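Long-range contacts in putative enoyl-CoA hydratase/isomerase (Mycobacterium abscessus, PDB 3RSI), which probably acts as a hydro-lyase or isomerase on enoyl-CoA thioesters in lipid metabolism, as in other members of the crotonase family: residues 20-25 and 43-48; 13-18 and 49-54; 9-14 and 39-44. One frame throughout, in Å; residues are numbered along the deposited sequence.

Overall arrangement
Contacts 1 and 3 pack helix 35-50 on the antiparallel hairpin of strands 11-16 and 19-24, while contact 2 joins the hairpin bend to the turn that follows the helix. Contact 3 holds the first strand beside the middle of the helix; contact 1 packs the second strand on the turns toward its C-terminal end, with A44 common to both. The centres of contacts 1 and 3 are about 5 Å apart, those of contacts 1 and 2 about 9 Å. L22 CD2 and V13 CG2, 3.7 Å apart, join the strands' side chains, and I21 N probably bonds to E14 O. Each contact also touches the second subunit, so this layer lies at an assembly interface.

Contact 1: residues 20-25 and 43-48; sequences VILTMN and AAWDEI
The backbone bond from I48 N to A44 O, 2.9 Å long, is an ordinary link of helix 35-50, yet it sets the pattern of this contact: it places the side chains of A44 and I48 one turn apart on the helix face that meets strand 19-24. No hydrogen bond crosses between the two segments, and the junction is wholly apolar. V20 turns CG1 into the position between its backbone N and carbonyl carbon (chi1 42°), and from there the methyl lies 3.5 Å from I48 CG1 and close to CD1 as well. L22 supplies two methyls with different tasks. Its CD2 rests on the small A44 CB at 4.0 Å, while CD1 reaches further along the helix to the six-membered ring of W45, 3.4 Å from CZ3. The same CD1 also comes within 4.2 Å of I48 CD1, so one methyl links two helix residues. W45 starts out from the far side of the helix, but its indole swings back to meet L22; its NE1 faces the other way, bonded to G94 O of the second subunit. The axes of 20-24 and 43-48 run at 175°, 11.0 Å apart at their closest, bridged by V20 and L22 from the strand and by A44, W45 and I48 from the helix. Strand 56-61 adds to the packing, with A57 touching both V20 and I48 and L59 touching L22. Strand 19-24, helix 35-50 and strand 56-61, the two strands parallel neighbours in the sheet, make a beta-alpha-beta crossover of the crotonase fold.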
loop_
_atom_site.group_PDB
_atom_site.type_symbol
_atom_site.label_atom_id
_atom_site.label_comp_id
_atom_site.label_asym_id
_atom_site.label_seq_id
_atom_site.Cartn_x
_atom_site.Cartn_y
_atom_site.Cartn_z
ATOM N N VAL B 20 -12.065 16.187 -21.386
ATOM C CA VAL B 20 -13.448 15.708 -21.500
ATOM C C VAL B 20 -13.951 15.518 -20.079
ATOM O O VAL B 20 -13.217 14.993 -19.234
ATOM C CB VAL B 20 -13.591 14.363 -22.308
ATOM C CG1 VAL B 20 -12.507 13.389 -21.947
ATOM C CG2 VAL B 20 -14.950 13.701 -22.054
ATOM N N ILE B 21 -15.185 15.960 -19.830
ATOM C CA ILE B 21 -15.860 15.778 -18.563
ATOM C C ILE B 21 -17.056 14.859 -18.776
ATOM O O ILE B 21 -17.926 15.132 -19.617
ATOM C CB ILE B 21 -16.369 17.114 -17.984
ATOM C CG1 ILE B 21 -15.212 18.103 -17.828
ATOM C CG2 ILE B 21 -17.055 16.886 -16.626
ATOM C CD1 ILE B 21 -15.689 19.522 -17.780
ATOM N N LEU B 22 -17.071 13.779 -18.001
ATOM C CA LEU B 22 -18.114 12.784 -18.025
ATOM C C LEU B 22 -18.952 12.967 -16.774
ATOM O O LEU B 22 -18.415 13.001 -15.656
ATOM C CB LEU B 22 -17.497 11.387 -18.021
ATOM C CG LEU B 22 -16.562 11.036 -19.181
ATOM C CD1 LEU B 22 -16.031 9.619 -19.002
ATOM C CD2 LEU B 22 -17.310 11.166 -20.492
ATOM N N THR B 23 -20.262 13.080 -16.947
ATOM C CA THR B 23 -21.133 13.290 -15.817
ATOM C C THR B 23 -22.197 12.210 -15.774
ATOM O O THR B 23 -23.043 12.159 -16.664
ATOM C CB THR B 23 -21.797 14.667 -15.850
ATOM O OG1 THR B 23 -20.785 15.670 -15.868
ATOM C CG2 THR B 23 -22.686 14.863 -14.613
ATOM N N MET B 24 -22.132 11.365 -14.741
ATOM C CA MET B 24 -23.137 10.351 -14.498
ATOM C C MET B 24 -24.419 11.088 -14.109
ATOM O O MET B 24 -24.411 11.895 -13.184
ATOM C CB MET B 24 -22.681 9.418 -13.383
ATOM C CG MET B 24 -21.453 8.621 -13.730
ATOM S SD MET B 24 -20.761 7.692 -12.358
ATOM C CE MET B 24 -19.903 9.035 -11.488
ATOM N N ASN B 25 -25.492 10.836 -14.851
ATOM C CA ASN B 25 -26.700 11.671 -14.817
ATOM C C ASN B 25 -28.007 10.879 -14.707
ATOM O O ASN B 25 -28.711 10.686 -15.692
ATOM C CB ASN B 25 -26.734 12.522 -16.084
ATOM C CG ASN B 25 -27.880 13.513 -16.092
ATOM O OD1 ASN B 25 -28.277 14.034 -15.048
ATOM N ND2 ASN B 25 -28.427 13.760 -17.264
ATOM N N ALA B 43 -18.492 3.450 -24.878
ATOM C CA ALA B 43 -18.344 4.352 -26.014
ATOM C C ALA B 43 -17.445 5.565 -25.702
ATOM O O ALA B 43 -16.636 5.988 -26.547
ATOM C CB ALA B 43 -19.721 4.817 -26.521
ATOM N N ALA B 44 -17.589 6.130 -24.512
ATOM C CA ALA B 44 -16.790 7.308 -24.121
ATOM C C ALA B 44 -15.301 6.954 -23.955
ATOM O O ALA B 44 -14.436 7.744 -24.311
ATOM C CB ALA B 44 -17.348 7.959 -22.813
ATOM N N TRP B 45 -15.003 5.786 -23.403
ATOM C CA TRP B 45 -13.601 5.361 -23.282
ATOM C C TRP B 45 -12.968 5.217 -24.675
ATOM O O TRP B 45 -11.824 5.615 -24.877
ATOM C CB TRP B 45 -13.439 4.045 -22.512
ATOM C CG TRP B 45 -14.095 3.972 -21.157
ATOM C CD1 TRP B 45 -14.793 2.920 -20.659
ATOM C CD2 TRP B 45 -14.125 4.990 -20.147
ATOM N NE1 TRP B 45 -15.244 3.203 -19.396
ATOM C CE2 TRP B 45 -14.845 4.466 -19.054
ATOM C CE3 TRP B 45 -13.591 6.280 -20.047
ATOM C CZ2 TRP B 45 -15.070 5.200 -17.884
ATOM C CZ3 TRP B 45 -13.801 7.003 -18.878
ATOM C CH2 TRP B 45 -14.523 6.460 -17.812
ATOM N N ASP B 46 -13.717 4.656 -25.625
ATOM C CA ASP B 46 -13.230 4.507 -27.001
ATOM C C ASP B 46 -12.923 5.860 -27.640
ATOM O O ASP B 46 -11.880 6.025 -28.260
ATOM C CB ASP B 46 -14.229 3.709 -27.852
ATOM C CG ASP B 46 -14.173 2.217 -27.565
ATOM O OD1 ASP B 46 -13.198 1.738 -26.934
ATOM O OD2 ASP B 46 -15.111 1.516 -27.960
ATOM N N GLU B 47 -13.817 6.831 -27.465
ATOM C CA GLU B 47 -13.602 8.199 -27.942
ATOM C C GLU B 47 -12.371 8.838 -27.310
ATOM O O GLU B 47 -11.580 9.480 -27.993
ATOM C CB GLU B 47 -14.822 9.058 -27.624
ATOM C CG GLU B 47 -14.722 10.539 -28.026
ATOM C CD GLU B 47 -16.011 11.320 -27.690
ATOM O OE1 GLU B 47 -17.107 10.738 -27.835
ATOM O OE2 GLU B 47 -15.936 12.505 -27.261
ATOM N N ILE B 48 -12.229 8.676 -25.995
ATOM C CA ILE B 48 -11.098 9.261 -25.265
ATOM C C ILE B 48 -9.766 8.624 -25.681
ATOM O O ILE B 48 -8.750 9.313 -25.805
ATOM C CB ILE B 48 -11.313 9.127 -23.748
ATOM C CG1 ILE B 48 -12.411 10.111 -23.294
ATOM C CG2 ILE B 48 -10.017 9.360 -22.971
ATOM C CD1 ILE B 48 -13.024 9.728 -21.936
#

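Contact 2: residues 13-18 and 49-54; sequences VERDGP and DHDDGI
R15 and D51 form a salt bridge in which NH1 donates to OD2 at 2.9 Å. The bond is bent, 144° at the hydrogen; OD2 lies somewhat out of the guanidinium plane, NH1 meets the carboxylate from above its plane, and the two flat groups stand 73° apart. The guanidinium is held from its own segment too: NE donates to G17 O at 2.7 Å, close to the guanidinium plane, across the bend where strand 11-16 turns back toward strand 19-24. The R15 chain leaves with CG anti to the backbone N and kinks at chi2 (78°), which lets one group serve both partners. D51, just past the helix, uses its other oxygen in an Asx turn, OD1 accepting from G53 N at 3.0 Å, while a type I beta turn is closed by I54 N on D51 O. The hairpin bend is thus tied to the turn that follows helix 35-50. Beneath the charges lies I54, whose CG1 sits 3.5 Å above the guanidinium plane, over its centre. Backbones meet at P18, where CA is 3.3 Å from G53 O and P18 O is 3.5 Å from I54 CA, both as CA-H...O contacts. I54 also packs on V20 and I48, and P18 on V205 of the second subunit.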
loop_
_atom_site.group_PDB
_atom_site.type_symbol
_atom_site.label_atom_id
_atom_site.label_comp_id
_atom_site.label_asym_id
_atom_site.label_seq_id
_atom_site.Cartn_x
_atom_site.Cartn_y
_atom_site.Cartn_z
ATOM N N VAL B 13 -21.441 13.928 -21.827
ATOM C CA VAL B 13 -20.086 14.013 -22.339
ATOM C C VAL B 13 -19.879 15.437 -22.857
ATOM O O VAL B 13 -20.573 15.883 -23.783
ATOM C CB VAL B 13 -19.825 12.975 -23.441
ATOM C CG1 VAL B 13 -18.400 13.152 -24.041
ATOM C CG2 VAL B 13 -20.026 11.560 -22.899
ATOM N N GLU B 14 -18.945 16.144 -22.225
ATOM C CA GLU B 14 -18.645 17.527 -22.542
ATOM C C GLU B 14 -17.151 17.680 -22.855
ATOM O O GLU B 14 -16.293 17.256 -22.080
ATOM C CB GLU B 14 -19.044 18.414 -21.353
ATOM C CG GLU B 14 -18.343 19.783 -21.288
ATOM C CD GLU B 14 -18.605 20.551 -20.006
ATOM O OE1 GLU B 14 -19.417 20.081 -19.170
ATOM O OE2 GLU B 14 -17.993 21.641 -19.848
ATOM N N ARG B 15 -16.847 18.295 -23.995
ATOM C CA ARG B 15 -15.456 18.550 -24.404
ATOM C C ARG B 15 -15.100 20.010 -24.125
ATOM O O ARG B 15 -15.783 20.902 -24.618
ATOM C CB ARG B 15 -15.312 18.230 -25.892
ATOM C CG ARG B 15 -13.940 18.415 -26.463
ATOM C CD ARG B 15 -12.990 17.289 -26.129
ATOM N NE ARG B 15 -11.741 17.435 -26.878
ATOM C CZ ARG B 15 -11.450 16.818 -28.020
ATOM N NH1 ARG B 15 -12.301 15.977 -28.587
ATOM N NH2 ARG B 15 -10.278 17.034 -28.605
ATOM N N ASP B 16 -14.059 20.242 -23.321
ATOM C CA ASP B 16 -13.498 21.579 -23.063
ATOM C C ASP B 16 -12.016 21.596 -23.486
ATOM O O ASP B 16 -11.116 21.381 -22.666
ATOM C CB ASP B 16 -13.621 21.930 -21.567
ATOM C CG ASP B 16 -13.068 23.328 -21.222
ATOM O OD1 ASP B 16 -13.129 24.223 -22.081
ATOM O OD2 ASP B 16 -12.571 23.532 -20.082
ATOM N N GLY B 17 -11.766 21.841 -24.769
ATOM C CA GLY B 17 -10.414 21.778 -25.290
ATOM C C GLY B 17 -9.837 20.383 -25.128
ATOM O O GLY B 17 -10.479 19.415 -25.509
ATOM N N PRO B 18 -8.637 20.258 -24.540
ATOM C CA PRO B 18 -8.045 18.925 -24.371
ATOM C C PRO B 18 -8.641 18.055 -23.240
ATOM O O PRO B 18 -8.206 16.925 -23.056
ATOM C CB PRO B 18 -6.581 19.238 -24.058
ATOM C CG PRO B 18 -6.637 20.576 -23.378
ATOM C CD PRO B 18 -7.757 21.321 -24.028
ATOM N N ASP B 49 -9.780 7.307 -25.898
ATOM C CA ASP B 49 -8.570 6.582 -26.297
ATOM C C ASP B 49 -8.120 6.897 -27.727
ATOM O O ASP B 49 -6.932 6.898 -28.025
ATOM C CB ASP B 49 -8.774 5.067 -26.151
ATOM C CG ASP B 49 -8.758 4.606 -24.702
ATOM O OD1 ASP B 49 -8.165 5.302 -23.835
ATOM O OD2 ASP B 49 -9.329 3.519 -24.443
ATOM N N HIS B 50 -9.065 7.205 -28.594
ATOM C CA HIS B 50 -8.825 7.357 -30.038
ATOM C C HIS B 50 -8.443 8.781 -30.437
ATOM O O HIS B 50 -7.751 8.990 -31.413
ATOM C CB HIS B 50 -10.078 6.931 -30.819
ATOM C CG HIS B 50 -9.960 7.116 -32.301
ATOM N ND1 HIS B 50 -10.507 8.195 -32.963
ATOM C CD2 HIS B 50 -9.349 6.365 -33.247
ATOM C CE1 HIS B 50 -10.248 8.093 -34.254
ATOM N NE2 HIS B 50 -9.543 6.993 -34.451
ATOM N N ASP B 51 -8.903 9.766 -29.677
ATOM C CA ASP B 51 -8.653 11.154 -30.028
ATOM C C ASP B 51 -7.398 11.686 -29.323
ATOM O O ASP B 51 -7.427 11.996 -28.128
ATOM C CB ASP B 51 -9.882 11.997 -29.702
ATOM C CG ASP B 51 -9.789 13.413 -30.237
ATOM O OD1 ASP B 51 -8.672 13.860 -30.589
ATOM O OD2 ASP B 51 -10.841 14.084 -30.290
ATOM N N ASP B 52 -6.300 11.795 -30.082
ATOM C CA ASP B 52 -5.021 12.288 -29.567
ATOM C C ASP B 52 -5.112 13.670 -28.889
ATOM O O ASP B 52 -4.320 13.968 -27.993
ATOM C CB ASP B 52 -3.986 12.361 -30.700
ATOM C CG ASP B 52 -3.407 11.003 -31.076
ATOM O OD1 ASP B 52 -3.637 9.995 -30.369
ATOM O OD2 ASP B 52 -2.685 10.962 -32.094
ATOM N N GLY B 53 -6.053 14.497 -29.335
ATOM C CA GLY B 53 -6.304 15.823 -28.747
ATOM C C GLY B 53 -6.941 15.799 -27.358
ATOM O O GLY B 53 -6.966 16.816 -26.646
ATOM N N ILE B 54 -7.477 14.655 -26.955
ATOM C CA ILE B 54 -7.955 14.510 -25.581
ATOM C C ILE B 54 -6.765 14.108 -24.715
ATOM O O ILE B 54 -6.200 13.032 -24.906
ATOM C CB ILE B 54 -9.089 13.480 -25.459
ATOM C CG1 ILE B 54 -10.283 13.908 -26.318
ATOM C CG2 ILE B 54 -9.512 13.341 -23.997
ATOM C CD1 ILE B 54 -11.494 12.990 -26.210
#

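Contact 3: residues 9-14 and 39-44; sequences RELLVE and SQFAAA
Q40 sends CG away from its carbonyl carbon (chi1 -70°) and stays extended beyond it, a shape that carries its amide from the helix to the backbone of L11. There OE1 accepts from L11 N at 2.8 Å, with the donor nearly in line with the amide C=O, though the N-H itself points off that line. L11 holds CG anti to its own N (chi1 -172°), pointing its methyls at the helix. CD1 makes a CH-pi contact over the face of F41, 4.0 Å from the ring centroid, and CD2 lies 4.1 Å from A44 CB. R9 folds back at chi3 and grips L11 O with NE and NH1, at 2.8 and 2.9 Å, the two donors coming from opposite faces of the carbonyl plane. Held in this way, its guanidinium stacks on the Q40 amide, planes 10° apart, with Q40 CD 3.8 Å above its centre. One water joins R9 NH1 to Q40 O; a second accepts from Q40 NE2, 2.7 Å away, and from E10 N. With OE1 accepting and NE2 donating a hydrogen bond to water, the amide's orientation is settled. Polar and apolar contacts thus meet at L11: its N-H goes to Q40, its C=O to R9 and its side chain to F41 and A44.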
loop_
_atom_site.group_PDB
_atom_site.type_symbol
_atom_site.label_atom_id
_atom_site.label_comp_id
_atom_site.label_asym_id
_atom_site.label_seq_id
_atom_site.Cartn_x
_atom_site.Cartn_y
_atom_site.Cartn_z
ATOM N N ARG B 9 -29.423 12.578 -21.245
ATOM C CA ARG B 9 -28.599 11.355 -21.415
ATOM C C ARG B 9 -28.049 10.876 -20.062
ATOM O O ARG B 9 -27.809 11.688 -19.184
ATOM C CB ARG B 9 -27.440 11.613 -22.387
ATOM C CG ARG B 9 -27.198 10.484 -23.372
ATOM C CD ARG B 9 -26.157 10.856 -24.433
ATOM N NE ARG B 9 -24.817 10.622 -23.916
ATOM C CZ ARG B 9 -23.952 9.698 -24.350
ATOM N NH1 ARG B 9 -22.778 9.596 -23.750
ATOM N NH2 ARG B 9 -24.235 8.886 -25.372
ATOM N N GLU B 10 -27.866 9.565 -19.891
ATOM C CA GLU B 10 -27.455 9.027 -18.583
ATOM C C GLU B 10 -25.976 9.250 -18.293
ATOM O O GLU B 10 -25.555 9.293 -17.124
ATOM C CB GLU B 10 -27.821 7.548 -18.452
ATOM C CG GLU B 10 -29.318 7.319 -18.390
ATOM C CD GLU B 10 -29.665 5.864 -18.413
ATOM O OE1 GLU B 10 -29.229 5.151 -17.497
ATOM O OE2 GLU B 10 -30.358 5.426 -19.349
ATOM N N LEU B 11 -25.187 9.389 -19.359
ATOM C CA LEU B 11 -23.822 9.880 -19.221
ATOM C C LEU B 11 -23.631 11.106 -20.105
ATOM O O LEU B 11 -23.647 11.000 -21.346
ATOM C CB LEU B 11 -22.826 8.786 -19.570
ATOM C CG LEU B 11 -21.348 9.058 -19.310
ATOM C CD1 LEU B 11 -21.054 8.990 -17.813
ATOM C CD2 LEU B 11 -20.467 8.046 -20.082
ATOM N N LEU B 12 -23.479 12.270 -19.473
ATOM C CA LEU B 12 -23.178 13.496 -20.195
ATOM C C LEU B 12 -21.701 13.536 -20.588
ATOM O O LEU B 12 -20.826 13.195 -19.799
ATOM C CB LEU B 12 -23.529 14.732 -19.379
ATOM C CG LEU B 12 -24.979 14.840 -18.907
ATOM C CD1 LEU B 12 -25.141 16.049 -17.983
ATOM C CD2 LEU B 12 -25.925 14.919 -20.096
ATOM N N VAL B 13 -21.441 13.928 -21.827
ATOM C CA VAL B 13 -20.086 14.013 -22.339
ATOM C C VAL B 13 -19.879 15.437 -22.857
ATOM O O VAL B 13 -20.573 15.883 -23.783
ATOM C CB VAL B 13 -19.825 12.975 -23.441
ATOM C CG1 VAL B 13 -18.400 13.152 -24.041
ATOM C CG2 VAL B 13 -20.026 11.560 -22.899
ATOM N N GLU B 14 -18.945 16.144 -22.225
ATOM C CA GLU B 14 -18.645 17.527 -22.542
ATOM C C GLU B 14 -17.151 17.680 -22.855
ATOM O O GLU B 14 -16.293 17.256 -22.080
ATOM C CB GLU B 14 -19.044 18.414 -21.353
ATOM C CG GLU B 14 -18.343 19.783 -21.288
ATOM C CD GLU B 14 -18.605 20.551 -20.006
ATOM O OE1 GLU B 14 -19.417 20.081 -19.170
ATOM O OE2 GLU B 14 -17.993 21.641 -19.848
ATOM N N SER B 39 -23.024 1.075 -21.249
ATOM C CA SER B 39 -22.782 1.156 -22.710
ATOM C C SER B 39 -22.225 2.518 -23.130
ATOM O O SER B 39 -21.307 2.601 -23.959
ATOM C CB SER B 39 -24.054 0.876 -23.513
ATOM O OG SER B 39 -24.527 -0.419 -23.192
ATOM N N GLN B 40 -22.782 3.586 -22.554
ATOM C CA GLN B 40 -22.326 4.931 -22.877
ATOM C C GLN B 40 -20.899 5.152 -22.351
ATOM O O GLN B 40 -20.109 5.837 -23.000
ATOM C CB GLN B 40 -23.302 5.979 -22.326
ATOM C CG GLN B 40 -24.659 5.997 -23.076
ATOM C CD GLN B 40 -25.712 6.872 -22.412
ATOM O OE1 GLN B 40 -25.470 7.468 -21.356
ATOM N NE2 GLN B 40 -26.904 6.950 -23.029
ATOM N N PHE B 41 -20.572 4.570 -21.188
ATOM C CA PHE B 41 -19.181 4.556 -20.700
ATOM C C PHE B 41 -18.230 3.898 -21.740
ATOM O O PHE B 41 -17.191 4.481 -22.120
ATOM C CB PHE B 41 -19.064 3.811 -19.362
ATOM C CG PHE B 41 -19.185 4.705 -18.129
ATOM C CD1 PHE B 41 -18.376 5.834 -17.984
ATOM C CD2 PHE B 41 -20.094 4.416 -17.138
ATOM C CE1 PHE B 41 -18.480 6.647 -16.874
ATOM C CE2 PHE B 41 -20.212 5.233 -16.012
ATOM C CZ PHE B 41 -19.389 6.347 -15.876
ATOM N N ALA B 42 -18.580 2.688 -22.181
ATOM C CA ALA B 42 -17.728 1.964 -23.137
ATOM C C ALA B 42 -17.445 2.840 -24.334
ATOM O O ALA B 42 -16.295 2.992 -24.744
ATOM C CB ALA B 42 -18.349 0.618 -23.566
ATOM N N ALA B 43 -18.492 3.450 -24.878
ATOM C CA ALA B 43 -18.344 4.352 -26.014
ATOM C C ALA B 43 -17.445 5.565 -25.702
ATOM O O ALA B 43 -16.636 5.988 -26.547
ATOM C CB ALA B 43 -19.721 4.817 -26.521
ATOM N N ALA B 44 -17.589 6.130 -24.512
ATOM C CA ALA B 44 -16.790 7.308 -24.121
ATOM C C ALA B 44 -15.301 6.954 -23.955
ATOM O O ALA B 44 -14.436 7.744 -24.311
ATOM C CB ALA B 44 -17.348 7.959 -22.813
HETATM O O HOH W 1 -20.807 7.897 -24.468
HETATM O O HOH W 2 -29.323 7.901 -22.169
#